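Local coordinates for sporozoite microneme protein essential for cell traversal (Plasmodium berghei, PDB 4U5A) that is needed by sporozoites to traverse host cells, probably as a secreted microneme protein, and folds as a four-helix bundle, at residues A[60-65]-A[181-186]; A[122-127]-A[169-174]. One frame throughout, in Å; residues are numbered along the deposited sequence.

Interaction 1: residues A[60-65]-A[181-186]; sequences VPEEKL and FIKNLT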
loop_
_atom_site.group_PDB
_atom_site.type_symbol
_atom_site.label_atom_id
_atom_site.label_comp_id
_atom_site.label_asym_id
_atom_site.label_seq_id
_atom_site.Cartn_x
_atom_site.Cartn_y
_atom_site.Cartn_z
ATOM N N VAL A 60 -10.095 -5.639 1.602
ATOM C CA VAL A 60 -8.965 -6.546 1.760
ATOM C C VAL A 60 -7.613 -5.812 1.873
ATOM O O VAL A 60 -6.815 -6.154 2.744
ATOM C CB VAL A 60 -8.915 -7.580 0.609
ATOM C CG1 VAL A 60 -7.788 -8.578 0.823
ATOM C CG2 VAL A 60 -10.236 -8.310 0.514
ATOM N N PRO A 61 -7.350 -4.802 1.013
ATOM C CA PRO A 61 -6.070 -4.105 1.177
ATOM C C PRO A 61 -5.925 -3.436 2.540
ATOM O O PRO A 61 -4.811 -3.374 3.056
ATOM C CB PRO A 61 -6.095 -3.056 0.058
ATOM C CG PRO A 61 -6.973 -3.640 -0.975
ATOM C CD PRO A 61 -8.045 -4.354 -0.209
ATOM N N GLU A 62 -7.029 -2.965 3.119
ATOM C CA GLU A 62 -6.987 -2.349 4.444
ATOM C C GLU A 62 -6.614 -3.383 5.489
ATOM O O GLU A 62 -5.872 -3.093 6.424
ATOM C CB GLU A 62 -8.333 -1.696 4.803
ATOM C CG GLU A 62 -8.291 -0.924 6.126
ATOM C CD GLU A 62 -9.618 -0.320 6.525
ATOM O OE1 GLU A 62 -10.602 -0.486 5.772
ATOM O OE2 GLU A 62 -9.676 0.332 7.593
ATOM N N GLU A 63 -7.125 -4.596 5.318
ATOM C CA GLU A 63 -6.814 -5.672 6.238
ATOM C C GLU A 63 -5.333 -6.027 6.202
ATOM O O GLU A 63 -4.723 -6.260 7.245
ATOM C CB GLU A 63 -7.666 -6.904 5.932
ATOM C CG GLU A 63 -9.156 -6.718 6.216
ATOM C CD GLU A 63 -9.987 -7.930 5.829
ATOM O OE1 GLU A 63 -9.572 -8.663 4.907
ATOM O OE2 GLU A 63 -11.049 -8.151 6.449
ATOM N N LYS A 64 -4.756 -6.036 5.006
ATOM C CA LYS A 64 -3.347 -6.365 4.837
ATOM C C LYS A 64 -2.442 -5.326 5.488
ATOM O O LYS A 64 -1.390 -5.657 6.030
ATOM C CB LYS A 64 -3.006 -6.492 3.352
ATOM C CG LYS A 64 -3.717 -7.625 2.633
ATOM C CD LYS A 64 -3.193 -8.973 3.105
ATOM C CE LYS A 64 -3.936 -10.125 2.451
ATOM N NZ LYS A 64 -3.378 -11.433 2.887
ATOM N N LEU A 65 -2.859 -4.069 5.436
ATOM C CA LEU A 65 -2.072 -2.994 6.017
ATOM C C LEU A 65 -2.246 -2.978 7.534
ATOM O O LEU A 65 -1.348 -2.567 8.265
ATOM C CB LEU A 65 -2.470 -1.649 5.401
ATOM C CG LEU A 65 -2.116 -1.525 3.913
ATOM C CD1 LEU A 65 -2.425 -0.145 3.369
ATOM C CD2 LEU A 65 -0.661 -1.871 3.672
ATOM N N PHE A 181 -2.487 -7.182 -6.987
ATOM C CA PHE A 181 -2.306 -6.175 -5.945
ATOM C C PHE A 181 -2.259 -6.843 -4.581
ATOM O O PHE A 181 -1.328 -6.629 -3.805
ATOM C CB PHE A 181 -3.441 -5.150 -5.984
ATOM C CG PHE A 181 -3.231 -3.970 -5.078
ATOM C CD1 PHE A 181 -1.955 -3.582 -4.697
ATOM C CD2 PHE A 181 -4.316 -3.262 -4.585
ATOM C CE1 PHE A 181 -1.765 -2.495 -3.859
ATOM C CE2 PHE A 181 -4.135 -2.176 -3.745
ATOM C CZ PHE A 181 -2.858 -1.793 -3.381
ATOM N N ILE A 182 -3.266 -7.668 -4.307
ATOM C CA ILE A 182 -3.359 -8.377 -3.041
ATOM C C ILE A 182 -2.205 -9.363 -2.875
ATOM O O ILE A 182 -1.715 -9.572 -1.766
ATOM C CB ILE A 182 -4.701 -9.133 -2.928
ATOM C CG1 ILE A 182 -5.870 -8.179 -3.186
ATOM C CG2 ILE A 182 -4.853 -9.767 -1.554
ATOM C CD1 ILE A 182 -5.912 -6.988 -2.237
ATOM N N LYS A 183 -1.753 -9.939 -3.984
ATOM C CA LYS A 183 -0.632 -10.869 -3.949
ATOM C C LYS A 183 0.641 -10.130 -3.523
ATOM O O LYS A 183 1.423 -10.640 -2.720
ATOM C CB LYS A 183 -0.455 -11.551 -5.308
ATOM C CG LYS A 183 0.542 -12.705 -5.307
ATOM C CD LYS A 183 1.467 -12.688 -6.509
ATOM C CE LYS A 183 2.509 -13.794 -6.388
ATOM N NZ LYS A 183 3.416 -13.861 -7.566
ATOM N N ASN A 184 0.836 -8.926 -4.057
ATOM C CA ASN A 184 1.993 -8.107 -3.701
ATOM C C ASN A 184 1.968 -7.690 -2.233
ATOM O O ASN A 184 3.010 -7.614 -1.586
ATOM C CB ASN A 184 2.072 -6.858 -4.589
ATOM C CG ASN A 184 2.665 -7.147 -5.954
ATOM O OD1 ASN A 184 3.561 -7.979 -6.091
ATOM N ND2 ASN A 184 2.164 -6.461 -6.974
ATOM N N LEU A 185 0.772 -7.423 -1.714
ATOM C CA LEU A 185 0.608 -7.069 -0.307
ATOM C C LEU A 185 0.867 -8.278 0.583
ATOM O O LEU A 185 1.385 -8.148 1.692
ATOM C CB LEU A 185 -0.795 -6.510 -0.055
ATOM C CG LEU A 185 -1.113 -5.142 -0.664
ATOM C CD1 LEU A 185 -2.576 -4.779 -0.465
ATOM C CD2 LEU A 185 -0.216 -4.079 -0.053
ATOM N N THR A 186 0.518 -9.456 0.080
ATOM C CA THR A 186 0.685 -10.694 0.828
ATOM C C THR A 186 2.154 -11.088 0.947
ATOM O O THR A 186 2.607 -11.529 2.003
ATOM C CB THR A 186 -0.103 -11.839 0.163
ATOM O OG1 THR A 186 -1.502 -11.545 0.225
ATOM C CG2 THR A 186 0.149 -13.156 0.869
#
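Ile-182 lays its CD1 methyl against the ring of Pro-61, 3.7 Å from CG, while the same methyl also meets Val-60 CG1. Its other branch, CG2, sits 4.1 Å from Lys-64 CE, and the Val-60 and Ile-182 side chains cross at roughly a right angle. One turn on, Leu-185 repeats the pattern: CD1 reaches Pro-61 CA at 3.9 Å, and Leu-185 CB packs against CB and CG of Lys-64. Deeper in, Leu-65 CD2 approaches Leu-185 CD2 at 4.4 Å, and Phe-181 brings CE2 to 4.2 Å from Pro-61 CG at an oblique slant.

Lys-64 bends at its second torsion (chi2 -69°) and then runs out straight, which carries the ammonium past Ile-182 to the hydroxyl of Thr-186. Lys-64 NZ to Thr-186 OG1 is 3.3 Å, a weak hydrogen bond. That hydroxyl in turn donates to Ile-182 O at 2.8 Å, from above the carbonyl plane, while the backbone N of Thr-186 reaches the same oxygen from the opposite face.

The two helix segments run almost parallel, 7° apart with axes separated by 10.1 Å, one of the side-by-side pairings of the four-helix bundle. Helix 88-126 backs Phe-181 and Leu-185 through Leu-112, and helix 10-39 meets Leu-65 through Ile-32. The chemistry is therefore graded: aliphatic and aromatic carbon toward the bundle interior, and at the outer margin a lysine whose methylenes pack on the apolar layer while its charge is delivered to a hydroxyl already engaged with its own helix.

Interaction 2: residues A[122-127]-A[169-174]; sequences HIILKY and ELINFI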
loop_
_atom_site.group_PDB
_atom_site.type_symbol
_atom_site.label_atom_id
_atom_site.label_comp_id
_atom_site.label_asym_id
_atom_site.label_seq_id
_atom_site.Cartn_x
_atom_site.Cartn_y
_atom_site.Cartn_z
ATOM N N HIS A 122 -6.181 3.400 -15.781
ATOM C CA HIS A 122 -6.493 2.424 -16.819
ATOM C C HIS A 122 -7.939 1.928 -16.700
ATOM O O HIS A 122 -8.656 1.816 -17.705
ATOM C CB HIS A 122 -5.511 1.252 -16.738
ATOM C CG HIS A 122 -5.513 0.371 -17.946
ATOM N ND1 HIS A 122 -6.255 0.647 -19.075
ATOM C CD2 HIS A 122 -4.859 -0.789 -18.205
ATOM C CE1 HIS A 122 -6.060 -0.300 -19.973
ATOM N NE2 HIS A 122 -5.215 -1.184 -19.470
ATOM N N ILE A 123 -8.366 1.641 -15.471
ATOM C CA ILE A 123 -9.725 1.164 -15.226
ATOM C C ILE A 123 -10.765 2.234 -15.565
ATOM O O ILE A 123 -11.755 1.949 -16.245
ATOM C CB ILE A 123 -9.916 0.716 -13.758
ATOM C CG1 ILE A 123 -9.120 -0.565 -13.478
ATOM C CG2 ILE A 123 -11.388 0.487 -13.449
ATOM C CD1 ILE A 123 -9.070 -0.950 -12.009
ATOM N N ILE A 124 -10.544 3.457 -15.086
ATOM C CA ILE A 124 -11.462 4.559 -15.369
ATOM C C ILE A 124 -11.595 4.781 -16.872
ATOM O O ILE A 124 -12.700 4.965 -17.374
ATOM C CB ILE A 124 -11.025 5.875 -14.683
ATOM C CG1 ILE A 124 -11.389 5.842 -13.194
ATOM C CG2 ILE A 124 -11.719 7.064 -15.310
ATOM C CD1 ILE A 124 -10.988 7.093 -12.420
ATOM N N LEU A 125 -10.477 4.741 -17.590
ATOM C CA LEU A 125 -10.527 4.917 -19.037
ATOM C C LEU A 125 -11.278 3.785 -19.743
ATOM O O LEU A 125 -12.192 4.043 -20.531
ATOM C CB LEU A 125 -9.115 5.032 -19.615
ATOM C CG LEU A 125 -8.404 6.366 -19.386
ATOM C CD1 LEU A 125 -7.099 6.437 -20.164
ATOM C CD2 LEU A 125 -9.322 7.506 -19.780
ATOM N N LYS A 126 -10.898 2.539 -19.468
ATOM C CA LYS A 126 -11.451 1.407 -20.213
ATOM C C LYS A 126 -12.960 1.235 -20.023
ATOM O O LYS A 126 -13.654 0.796 -20.940
ATOM C CB LYS A 126 -10.725 0.110 -19.843
ATOM C CG LYS A 126 -11.156 -1.093 -20.683
ATOM C CD LYS A 126 -10.264 -2.301 -20.440
ATOM C CE LYS A 126 -10.588 -3.447 -21.392
ATOM N NZ LYS A 126 -11.937 -4.032 -21.165
ATOM N N TYR A 127 -13.473 1.578 -18.843
ATOM C CA TYR A 127 -14.897 1.385 -18.567
ATOM C C TYR A 127 -15.604 2.675 -18.178
ATOM O O TYR A 127 -16.396 3.203 -18.959
ATOM C CB TYR A 127 -15.097 0.329 -17.477
ATOM C CG TYR A 127 -14.641 -1.038 -17.918
ATOM C CD1 TYR A 127 -15.404 -1.788 -18.800
ATOM C CD2 TYR A 127 -13.445 -1.573 -17.464
ATOM C CE1 TYR A 127 -14.989 -3.034 -19.220
ATOM C CE2 TYR A 127 -13.023 -2.822 -17.876
ATOM C CZ TYR A 127 -13.800 -3.547 -18.754
ATOM O OH TYR A 127 -13.393 -4.791 -19.176
ATOM N N GLU A 169 -17.535 -8.501 -17.878
ATOM C CA GLU A 169 -16.351 -8.013 -18.566
ATOM C C GLU A 169 -15.466 -7.204 -17.622
ATOM O O GLU A 169 -14.240 -7.308 -17.669
ATOM C CB GLU A 169 -16.749 -7.159 -19.767
ATOM C CG GLU A 169 -17.122 -7.951 -21.015
ATOM C CD GLU A 169 -16.357 -9.257 -21.146
ATOM O OE1 GLU A 169 -15.107 -9.226 -21.200
ATOM O OE2 GLU A 169 -17.015 -10.317 -21.200
ATOM N N LEU A 170 -16.097 -6.398 -16.770
ATOM C CA LEU A 170 -15.369 -5.582 -15.802
ATOM C C LEU A 170 -14.696 -6.486 -14.766
ATOM O O LEU A 170 -13.544 -6.254 -14.389
ATOM C CB LEU A 170 -16.311 -4.567 -15.139
ATOM C CG LEU A 170 -15.757 -3.546 -14.134
ATOM C CD1 LEU A 170 -16.570 -2.263 -14.183
ATOM C CD2 LEU A 170 -15.762 -4.099 -12.722
ATOM N N ILE A 171 -15.418 -7.506 -14.307
ATOM C CA ILE A 171 -14.826 -8.517 -13.440
ATOM C C ILE A 171 -13.644 -9.160 -14.153
ATOM O O ILE A 171 -12.555 -9.295 -13.580
ATOM C CB ILE A 171 -15.841 -9.621 -13.030
ATOM C CG1 ILE A 171 -16.678 -9.191 -11.821
ATOM C CG2 ILE A 171 -15.121 -10.870 -12.584
ATOM C CD1 ILE A 171 -17.686 -8.124 -12.086
ATOM N N ASN A 172 -13.845 -9.509 -15.421
ATOM C CA ASN A 172 -12.792 -10.153 -16.194
ATOM C C ASN A 172 -11.558 -9.269 -16.360
ATOM O O ASN A 172 -10.445 -9.771 -16.514
ATOM C CB ASN A 172 -13.328 -10.559 -17.573
ATOM C CG ASN A 172 -12.225 -10.968 -18.535
ATOM O OD1 ASN A 172 -11.417 -11.850 -18.237
ATOM N ND2 ASN A 172 -12.176 -10.314 -19.691
ATOM N N PHE A 173 -11.744 -7.954 -16.287
ATOM C CA PHE A 173 -10.618 -7.045 -16.465
ATOM C C PHE A 173 -9.889 -6.716 -15.168
ATOM O O PHE A 173 -8.659 -6.690 -15.133
ATOM C CB PHE A 173 -11.070 -5.746 -17.128
ATOM C CG PHE A 173 -9.966 -4.742 -17.293
ATOM C CD1 PHE A 173 -8.909 -4.995 -18.155
ATOM C CD2 PHE A 173 -9.980 -3.548 -16.590
ATOM C CE1 PHE A 173 -7.886 -4.078 -18.312
ATOM C CE2 PHE A 173 -8.964 -2.623 -16.745
ATOM C CZ PHE A 173 -7.914 -2.889 -17.607
ATOM N N ILE A 174 -10.639 -6.458 -14.101
ATOM C CA ILE A 174 -10.012 -6.024 -12.860
ATOM C C ILE A 174 -9.579 -7.198 -11.986
ATOM O O ILE A 174 -8.831 -7.009 -11.028
ATOM C CB ILE A 174 -10.941 -5.104 -12.034
ATOM C CG1 ILE A 174 -12.127 -5.890 -11.475
ATOM C CG2 ILE A 174 -11.415 -3.921 -12.867
ATOM C CD1 ILE A 174 -13.028 -5.057 -10.598
#
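An aromatic cluster of His-122, Tyr-127 and Phe-173 joins the C-terminal end of helix 88-126 to the early turns of helix 167-197. Phe-173 is its hub. With CG anti to the backbone N, its ring reaches across to the other segment and points CZ at the centre of the His-122 imidazole, 3.7 Å from NE2. This is a T-shaped pair, planes at 83° and centroids 5.1 Å apart, with the phenyl supplying the edge and the imidazole the face.

Lys-126 stretches over one face of the phenyl. Its CD stands 3.6 Å from the ring centroid, nearly on the normal, a CH-pi contact; NZ lies farther out, 4.8 Å from that centroid, as an off-centre cation-pi partner. A turn at chi4 (-66°) brings NZ to Tyr-127 OH, 2.6 Å away, in a hydrogen bond between neighbours in sequence. The Tyr-127 ring slants against that of Phe-173, Tyr-127 CE2 lying 3.4 Å from Phe-173 CD2, and takes the backbone CA of Leu-170 over a face. Ile-123 joins the group through CG1, which touches Phe-173 CE2, and its CD1 meets Ile-174 CG2 at 3.9 Å.

The segments run roughly antiparallel, at 154°, and their axes stay 11.6 Å apart, a separation spanned by these large side chains. Tyr-127 is the first residue after helix 88-126 to leave helical geometry, so the cluster lies where that helix ends. Helix 49-57 packs on helix 167-197 here, with Val-50 against Leu-170 and Leu-54 and Tyr-57 against Ile-174; helix 148-155 meets His-122 through Leu-154.

How the interactions relate
Starting from the N terminus, helix 10-39 and the short helix 49-57 come before residues 60-65, the first half of interaction 1. The chain then runs along helix 59-84, turns, and returns along helix 88-126 to residues 122-127, where interaction 2 begins. After the shorter helices 137-142 and 148-155, helix 167-197 closes interaction 2 with residues 169-174 and, about two turns further on, interaction 1 with residues 181-186. The smaller loop thus lies wholly within the larger. Helix 167-197 is shared: it pairs in parallel with helix 59-84 near the middle of the molecule and antiparallel with helix 88-126 toward one end, the contact centres 20 Å apart.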